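Local coordinates for uncharacterized protein (Deinococcus radiodurans, PDB 3NQN), which is of unknown function but belongs to the Bet v 1-like clan and binds calcium ions, at residues A[4-12]-A[136-145]; A[86-96]-A[108-116]. All coordinates share one frame; numbering follows the deposited sequence.

Interaction 1: residues A[4-12]-A[136-145]; sequences LSAEQSFTL and AGRTLERVAK
Ala-6 sits against Leu-140 and Ala-144, one helical turn apart, where the edge strand 5-13 meets the long C-terminal helix 122-153, the helix-against-curved-sheet packing expected of a Bet v 1-like fold. The segments run almost parallel, 10° between their directions, with axes 7.6 Å apart. Alanine at Ala-6 and Ala-144 suits so close an approach: the CB of Ala-6 lies 3.7 Å from CB of Leu-140, and Ala-144 adds its own methyl beside it. Leu-140 turns its longer chain along the strand, its CD1 resting 3.4 Å from Leu-4 O, while its side chain also packs on Phe-111, Ala-113 and Leu-52 in the core.

Gln-8 passes beside the next part of the helix. Its CB is 3.6 Å from Ala-144 O, its CG comes to 3.2 Å from that same oxygen, and CD faces it too. With CG anti to the backbone N (chi1 -179°), the bend at the next bond brings NE2 above the plane of the Ala-144 carbonyl, while the oxygen lies close to the plane of the Gln-8 amide. There NE2 donates to Ala-144 O at 3.2 Å, with an N-H...O angle of 153°, and also touches Lys-145 CA; OE1 turns back to take a weak bond from the N-H of Ser-9. A glutamine suits this place, probably because Pro-148, four residues on from Ala-144, has no N-H to offer that carbonyl.

Three more exposed residues carry oxygen-bearing side chains. Ser-5 and Glu-141 are ligands of one calcium site known for this protein and Glu-7 of another, although no calcium is bound to them in this chain. A water joins strand to helix, accepting from Glu-7 N at 2.8 Å and donating to Glu-141 OE2 at 3.1 Å.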
# COMPACT_ATOMS: atom_id res chain seq x y z
N LEU A 4 -8.65 15.72 11.99
CA LEU A 4 -8.29 14.26 11.88
C LEU A 4 -9.45 13.38 12.34
O LEU A 4 -9.28 12.19 12.64
CB LEU A 4 -7.02 13.97 12.65
CG LEU A 4 -5.84 14.79 12.09
CD1 LEU A 4 -4.57 14.52 12.88
CD2 LEU A 4 -5.64 14.49 10.60
N SER A 5 -10.63 13.98 12.38
CA SER A 5 -11.87 13.26 12.66
C SER A 5 -12.94 13.73 11.70
O SER A 5 -12.89 14.86 11.20
CB SER A 5 -12.33 13.50 14.11
OG SER A 5 -11.54 12.78 15.03
N ALA A 6 -13.89 12.85 11.43
CA ALA A 6 -15.04 13.17 10.61
C ALA A 6 -16.19 12.34 11.17
O ALA A 6 -15.98 11.23 11.69
CB ALA A 6 -14.79 12.83 9.15
N GLU A 7 -17.39 12.91 11.11
CA GLU A 7 -18.61 12.29 11.66
C GLU A 7 -19.72 12.39 10.63
O GLU A 7 -19.76 13.33 9.88
CB GLU A 7 -19.05 13.04 12.93
CG GLU A 7 -20.32 12.49 13.61
CD GLU A 7 -21.66 13.04 13.03
OE1 GLU A 7 -21.66 14.10 12.37
OE2 GLU A 7 -22.70 12.41 13.30
N GLN A 8 -20.62 11.43 10.62
CA GLN A 8 -21.80 11.52 9.75
C GLN A 8 -22.95 10.76 10.40
O GLN A 8 -22.75 9.71 11.01
CB GLN A 8 -21.50 10.95 8.36
CG GLN A 8 -22.65 11.02 7.36
CD GLN A 8 -23.10 12.45 7.04
OE1 GLN A 8 -23.86 13.06 7.80
NE2 GLN A 8 -22.68 12.96 5.91
N SER A 9 -24.14 11.35 10.34
CA SER A 9 -25.33 10.69 10.85
C SER A 9 -26.51 10.97 9.94
O SER A 9 -26.63 12.06 9.36
CB SER A 9 -25.61 11.08 12.30
OG SER A 9 -25.49 12.47 12.49
N PHE A 10 -27.38 9.98 9.79
CA PHE A 10 -28.49 10.10 8.87
C PHE A 10 -29.47 8.97 9.04
O PHE A 10 -29.16 7.94 9.65
CB PHE A 10 -27.97 10.13 7.42
CG PHE A 10 -27.19 8.91 7.03
CD1 PHE A 10 -25.82 8.82 7.31
CD2 PHE A 10 -27.80 7.85 6.38
CE1 PHE A 10 -25.09 7.70 6.98
CE2 PHE A 10 -27.07 6.71 6.05
CZ PHE A 10 -25.71 6.64 6.33
N THR A 11 -30.65 9.15 8.48
CA THR A 11 -31.71 8.15 8.52
C THR A 11 -32.11 7.77 7.11
O THR A 11 -32.00 8.56 6.21
CB THR A 11 -32.95 8.64 9.29
OG1 THR A 11 -33.37 9.92 8.78
CG2 THR A 11 -32.65 8.76 10.77
N LEU A 12 -32.55 6.52 6.95
CA LEU A 12 -33.03 5.98 5.66
C LEU A 12 -34.06 4.93 5.96
O LEU A 12 -33.91 4.17 6.91
CB LEU A 12 -31.91 5.26 4.90
CG LEU A 12 -30.75 6.03 4.32
CD1 LEU A 12 -29.76 5.03 3.71
CD2 LEU A 12 -31.25 7.03 3.27
N ALA A 136 -5.44 14.43 4.73
CA ALA A 136 -6.11 13.40 5.51
C ALA A 136 -7.50 13.87 5.94
O ALA A 136 -8.45 13.09 5.97
CB ALA A 136 -5.28 13.02 6.74
N GLY A 137 -7.60 15.16 6.27
CA GLY A 137 -8.89 15.75 6.62
C GLY A 137 -9.87 15.70 5.48
O GLY A 137 -11.05 15.43 5.68
N ARG A 138 -9.38 15.96 4.26
CA ARG A 138 -10.22 15.92 3.07
C ARG A 138 -10.70 14.52 2.79
O ARG A 138 -11.83 14.33 2.34
CB ARG A 138 -9.46 16.44 1.85
CG ARG A 138 -9.35 17.95 1.80
CD ARG A 138 -8.88 18.41 0.41
NE ARG A 138 -7.45 18.16 0.19
CZ ARG A 138 -6.47 19.00 0.54
NH1 ARG A 138 -6.76 20.16 1.12
NH2 ARG A 138 -5.21 18.68 0.29
N THR A 139 -9.80 13.54 2.99
CA THR A 139 -10.14 12.13 2.80
C THR A 139 -11.26 11.69 3.74
O THR A 139 -12.22 11.03 3.32
CB THR A 139 -8.91 11.24 3.05
OG1 THR A 139 -7.93 11.50 2.03
CG2 THR A 139 -9.30 9.72 3.04
N LEU A 140 -11.13 12.04 5.00
CA LEU A 140 -12.12 11.66 5.99
C LEU A 140 -13.50 12.27 5.69
O LEU A 140 -14.51 11.58 5.78
CB LEU A 140 -11.66 12.07 7.39
CG LEU A 140 -10.43 11.35 7.97
CD1 LEU A 140 -10.30 11.70 9.44
CD2 LEU A 140 -10.50 9.84 7.80
N GLU A 141 -13.52 13.54 5.32
CA GLU A 141 -14.76 14.23 5.00
C GLU A 141 -15.41 13.68 3.72
O GLU A 141 -16.64 13.50 3.67
CB GLU A 141 -14.52 15.74 4.86
CG GLU A 141 -14.16 16.46 6.20
CD GLU A 141 -15.32 16.47 7.23
OE1 GLU A 141 -16.49 16.22 6.84
OE2 GLU A 141 -15.05 16.74 8.42
N ARG A 142 -14.60 13.37 2.70
CA ARG A 142 -15.15 12.86 1.45
C ARG A 142 -15.91 11.55 1.71
O ARG A 142 -17.06 11.37 1.27
CB ARG A 142 -14.04 12.63 0.42
CG ARG A 142 -14.53 12.31 -1.00
CD ARG A 142 -14.90 13.56 -1.76
NE ARG A 142 -14.95 13.34 -3.21
CZ ARG A 142 -16.06 13.07 -3.90
NH1 ARG A 142 -17.25 12.98 -3.30
NH2 ARG A 142 -15.97 12.91 -5.22
N VAL A 143 -15.28 10.63 2.44
CA VAL A 143 -15.92 9.35 2.72
C VAL A 143 -17.16 9.54 3.60
O VAL A 143 -18.21 8.96 3.33
CB VAL A 143 -14.93 8.30 3.33
CG1 VAL A 143 -14.39 8.77 4.67
CG2 VAL A 143 -15.62 6.94 3.46
N ALA A 144 -17.06 10.40 4.60
CA ALA A 144 -18.15 10.64 5.55
C ALA A 144 -19.36 11.27 4.83
O ALA A 144 -20.50 10.79 4.94
CB ALA A 144 -17.68 11.54 6.69
N LYS A 145 -19.09 12.30 4.05
CA LYS A 145 -20.13 13.00 3.32
C LYS A 145 -20.83 12.16 2.27
O LYS A 145 -22.00 12.41 1.98
CB LYS A 145 -19.57 14.26 2.69
CG LYS A 145 -19.26 15.37 3.70
CD LYS A 145 -18.67 16.57 2.99
CE LYS A 145 -18.25 17.65 3.97
NZ LYS A 145 -17.46 18.72 3.29
O HOH W 1 -17.30 15.54 10.18

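Interaction 2: residues A[86-96]-A[108-116]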
# COMPACT_ATOMS: atom_id res chain seq x y z
N GLY A 86 1.71 1.65 14.70
CA GLY A 86 2.11 3.04 14.45
C GLY A 86 3.14 3.22 13.32
O GLY A 86 3.54 4.37 13.03
N GLU A 87 3.54 2.12 12.67
CA GLU A 87 4.55 2.16 11.58
C GLU A 87 4.06 2.98 10.39
O GLU A 87 4.86 3.52 9.62
CB GLU A 87 4.87 0.74 11.11
CG GLU A 87 3.75 0.11 10.33
CD GLU A 87 3.79 -1.38 10.38
OE1 GLU A 87 4.91 -1.95 10.38
OE2 GLU A 87 2.70 -1.98 10.42
N ARG A 88 2.75 3.03 10.20
CA ARG A 88 2.18 3.83 9.14
C ARG A 88 0.84 4.33 9.56
O ARG A 88 0.21 3.74 10.41
CB ARG A 88 2.10 3.06 7.83
CG ARG A 88 1.29 1.81 7.87
CD ARG A 88 1.01 1.31 6.45
NE ARG A 88 0.27 0.04 6.46
CZ ARG A 88 -0.44 -0.42 5.44
NH1 ARG A 88 -0.57 0.29 4.31
NH2 ARG A 88 -1.07 -1.57 5.55
N ALA A 89 0.42 5.43 8.96
CA ALA A 89 -0.87 6.05 9.24
C ALA A 89 -2.01 5.06 8.98
O ALA A 89 -1.93 4.22 8.10
CB ALA A 89 -1.05 7.29 8.40
N TRP A 90 -3.04 5.15 9.81
CA TRP A 90 -4.17 4.25 9.72
C TRP A 90 -5.44 5.00 10.14
O TRP A 90 -5.37 6.13 10.59
CB TRP A 90 -3.95 3.00 10.58
CG TRP A 90 -3.70 3.28 12.10
CD1 TRP A 90 -2.53 3.67 12.67
CD2 TRP A 90 -4.63 3.06 13.17
NE1 TRP A 90 -2.69 3.77 14.04
CE2 TRP A 90 -3.97 3.42 14.37
CE3 TRP A 90 -5.98 2.66 13.23
CZ2 TRP A 90 -4.60 3.35 15.62
CZ3 TRP A 90 -6.60 2.60 14.47
CH2 TRP A 90 -5.91 2.94 15.65
N VAL A 91 -6.59 4.37 9.90
CA VAL A 91 -7.87 4.97 10.21
C VAL A 91 -8.69 4.05 11.12
O VAL A 91 -8.64 2.82 10.98
CB VAL A 91 -8.69 5.22 8.90
CG1 VAL A 91 -10.12 5.69 9.21
CG2 VAL A 91 -7.97 6.23 8.00
N ALA A 92 -9.38 4.66 12.08
CA ALA A 92 -10.35 3.98 12.95
C ALA A 92 -11.75 4.31 12.43
O ALA A 92 -12.14 5.47 12.43
CB ALA A 92 -10.23 4.45 14.35
N VAL A 93 -12.47 3.28 11.97
CA VAL A 93 -13.82 3.42 11.45
C VAL A 93 -14.83 2.84 12.44
O VAL A 93 -14.77 1.65 12.79
CB VAL A 93 -13.99 2.71 10.10
CG1 VAL A 93 -15.47 2.79 9.62
CG2 VAL A 93 -13.04 3.31 9.05
N SER A 94 -15.69 3.69 12.96
CA SER A 94 -16.73 3.28 13.91
C SER A 94 -18.08 3.58 13.30
O SER A 94 -18.20 4.50 12.51
CB SER A 94 -16.60 4.03 15.23
OG SER A 94 -15.29 4.00 15.74
N GLY A 95 -19.08 2.80 13.67
CA GLY A 95 -20.43 3.02 13.19
C GLY A 95 -21.47 2.31 14.03
O GLY A 95 -21.19 1.26 14.67
N GLN A 96 -22.66 2.90 14.09
CA GLN A 96 -23.77 2.32 14.79
C GLN A 96 -25.00 2.44 13.90
O GLN A 96 -25.21 3.46 13.23
CB GLN A 96 -24.02 3.01 16.14
CG GLN A 96 -22.77 3.18 17.06
CD GLN A 96 -21.89 4.36 16.65
OE1 GLN A 96 -22.40 5.42 16.32
NE2 GLN A 96 -20.56 4.17 16.71
N ALA A 108 -25.00 6.26 12.26
CA ALA A 108 -24.01 7.22 12.69
C ALA A 108 -22.63 6.57 12.44
O ALA A 108 -22.40 5.41 12.85
CB ALA A 108 -24.17 7.54 14.18
N PHE A 109 -21.75 7.30 11.77
CA PHE A 109 -20.38 6.85 11.52
C PHE A 109 -19.39 7.85 12.02
O PHE A 109 -19.63 9.06 11.94
CB PHE A 109 -20.14 6.62 10.05
CG PHE A 109 -20.87 5.44 9.51
CD1 PHE A 109 -20.30 4.18 9.56
CD2 PHE A 109 -22.16 5.57 9.01
CE1 PHE A 109 -20.97 3.07 9.10
CE2 PHE A 109 -22.84 4.46 8.55
CZ PHE A 109 -22.24 3.21 8.60
N GLN A 110 -18.27 7.36 12.56
CA GLN A 110 -17.17 8.24 13.01
C GLN A 110 -15.85 7.71 12.46
O GLN A 110 -15.64 6.49 12.37
CB GLN A 110 -17.12 8.37 14.54
CG GLN A 110 -18.47 8.68 15.23
CD GLN A 110 -19.35 7.45 15.43
OE1 GLN A 110 -18.86 6.37 15.73
NE2 GLN A 110 -20.65 7.61 15.26
N PHE A 111 -14.99 8.63 12.01
CA PHE A 111 -13.69 8.29 11.46
C PHE A 111 -12.64 9.09 12.16
O PHE A 111 -12.83 10.27 12.42
CB PHE A 111 -13.62 8.63 9.97
CG PHE A 111 -14.60 7.91 9.14
CD1 PHE A 111 -15.89 8.42 8.96
CD2 PHE A 111 -14.25 6.75 8.48
CE1 PHE A 111 -16.80 7.77 8.17
CE2 PHE A 111 -15.15 6.10 7.68
CZ PHE A 111 -16.44 6.61 7.52
N GLN A 112 -11.52 8.43 12.46
CA GLN A 112 -10.39 9.10 13.07
C GLN A 112 -9.12 8.64 12.34
O GLN A 112 -8.89 7.45 12.18
CB GLN A 112 -10.32 8.77 14.58
CG GLN A 112 -9.06 9.28 15.31
CD GLN A 112 -9.16 10.73 15.74
OE1 GLN A 112 -10.24 11.22 16.10
NE2 GLN A 112 -8.03 11.43 15.77
N ALA A 113 -8.33 9.59 11.85
CA ALA A 113 -7.06 9.25 11.19
C ALA A 113 -5.99 9.31 12.27
O ALA A 113 -5.97 10.23 13.06
CB ALA A 113 -6.74 10.23 10.08
N HIS A 114 -5.17 8.27 12.34
CA HIS A 114 -4.10 8.17 13.31
C HIS A 114 -2.76 8.29 12.58
O HIS A 114 -2.39 7.40 11.84
CB HIS A 114 -4.18 6.84 14.06
CG HIS A 114 -5.33 6.75 15.02
ND1 HIS A 114 -5.22 7.10 16.35
CD2 HIS A 114 -6.61 6.34 14.84
CE1 HIS A 114 -6.39 6.92 16.95
NE2 HIS A 114 -7.25 6.47 16.05
N LEU A 115 -2.07 9.39 12.79
CA LEU A 115 -0.81 9.64 12.11
C LEU A 115 0.38 9.06 12.86
O LEU A 115 0.37 8.94 14.07
CB LEU A 115 -0.61 11.14 11.90
CG LEU A 115 -1.71 11.80 11.06
CD1 LEU A 115 -1.41 13.30 10.81
CD2 LEU A 115 -1.90 11.07 9.74
N ALA A 116 1.41 8.69 12.10
CA ALA A 116 2.63 8.11 12.65
C ALA A 116 3.63 9.21 12.97
O ALA A 116 4.53 9.02 13.79
CB ALA A 116 3.24 7.11 11.64
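From Trp-90 opposite His-114 to Gln-96 opposite Ala-108, seven antiparallel pairs and eight backbone hydrogen bonds join the two arms of a beta hairpin, whose axes approach to 4.6 Å. Phe-111, Val-91 and Val-93 share the face turned to the core; CG2 of Val-93 is 3.7 Å from Phe-111 CD2, and Phe-111 continues onto Leu-140 and Leu-147 of the C-terminal helix. Gly-95 fits opposite Phe-109 because a CB there would lie only 2.7 Å from the ring's CE1.

On the other face, Trp-90 lies over His-114 in an offset stack, its six-membered ring 4.1 Å from the imidazole between centroids and the planes 7° apart. Its CG is wedged between the backbone N and the carbonyl carbon (chi1 58°), which swings the indole across the hairpin and lets His-114 CB sit over the five-membered ring. A serine in place of Trp-90 would probably leave the imidazole without its stacking partner and more able to turn.

Farther along, Gln-96 and Gln-110 meet on a diagonal, both bent at chi2, their amides nearly coplanar. NE2 of Gln-96 donates to Gln-110 OE1 at 2.9 Å, and NE2 of Gln-110 returns a bond to Gln-96 OE1 at 3.0 Å, each landing on a lone pair in the carbonyl plane. Small neighbours, Ser-94 and Ala-108, flank this pair. Since each amide is donor and acceptor at once, the two bonds tie the orientation of one amide to that of the other, without any charge; to the backbone bonds this partly exposed face thus adds a stack and a neutral amide pair, the core face apolar packing.

The chain opens with strand 5-13 at the edge of the sheet, which is met by helix 122-153 near the other end of the chain, so interaction 1 closes a loop of more than 120 residues. Interaction 2, between 86-96 and 108-116, is a local hairpin closure nested inside that loop. The two touch through strand 104-114, which pairs with strand 90-99 on one side and with strand 5-13 on the other; Gln-8 O and Phe-109 N, 2.7 Å apart, probably form one of the hydrogen bonds along this seam. After the hairpin a short, partly unmodelled connection leads to the C-terminal helix, which covers the core face of the same strands. N-terminal strand, hairpin and helix are thus tied into one layered unit.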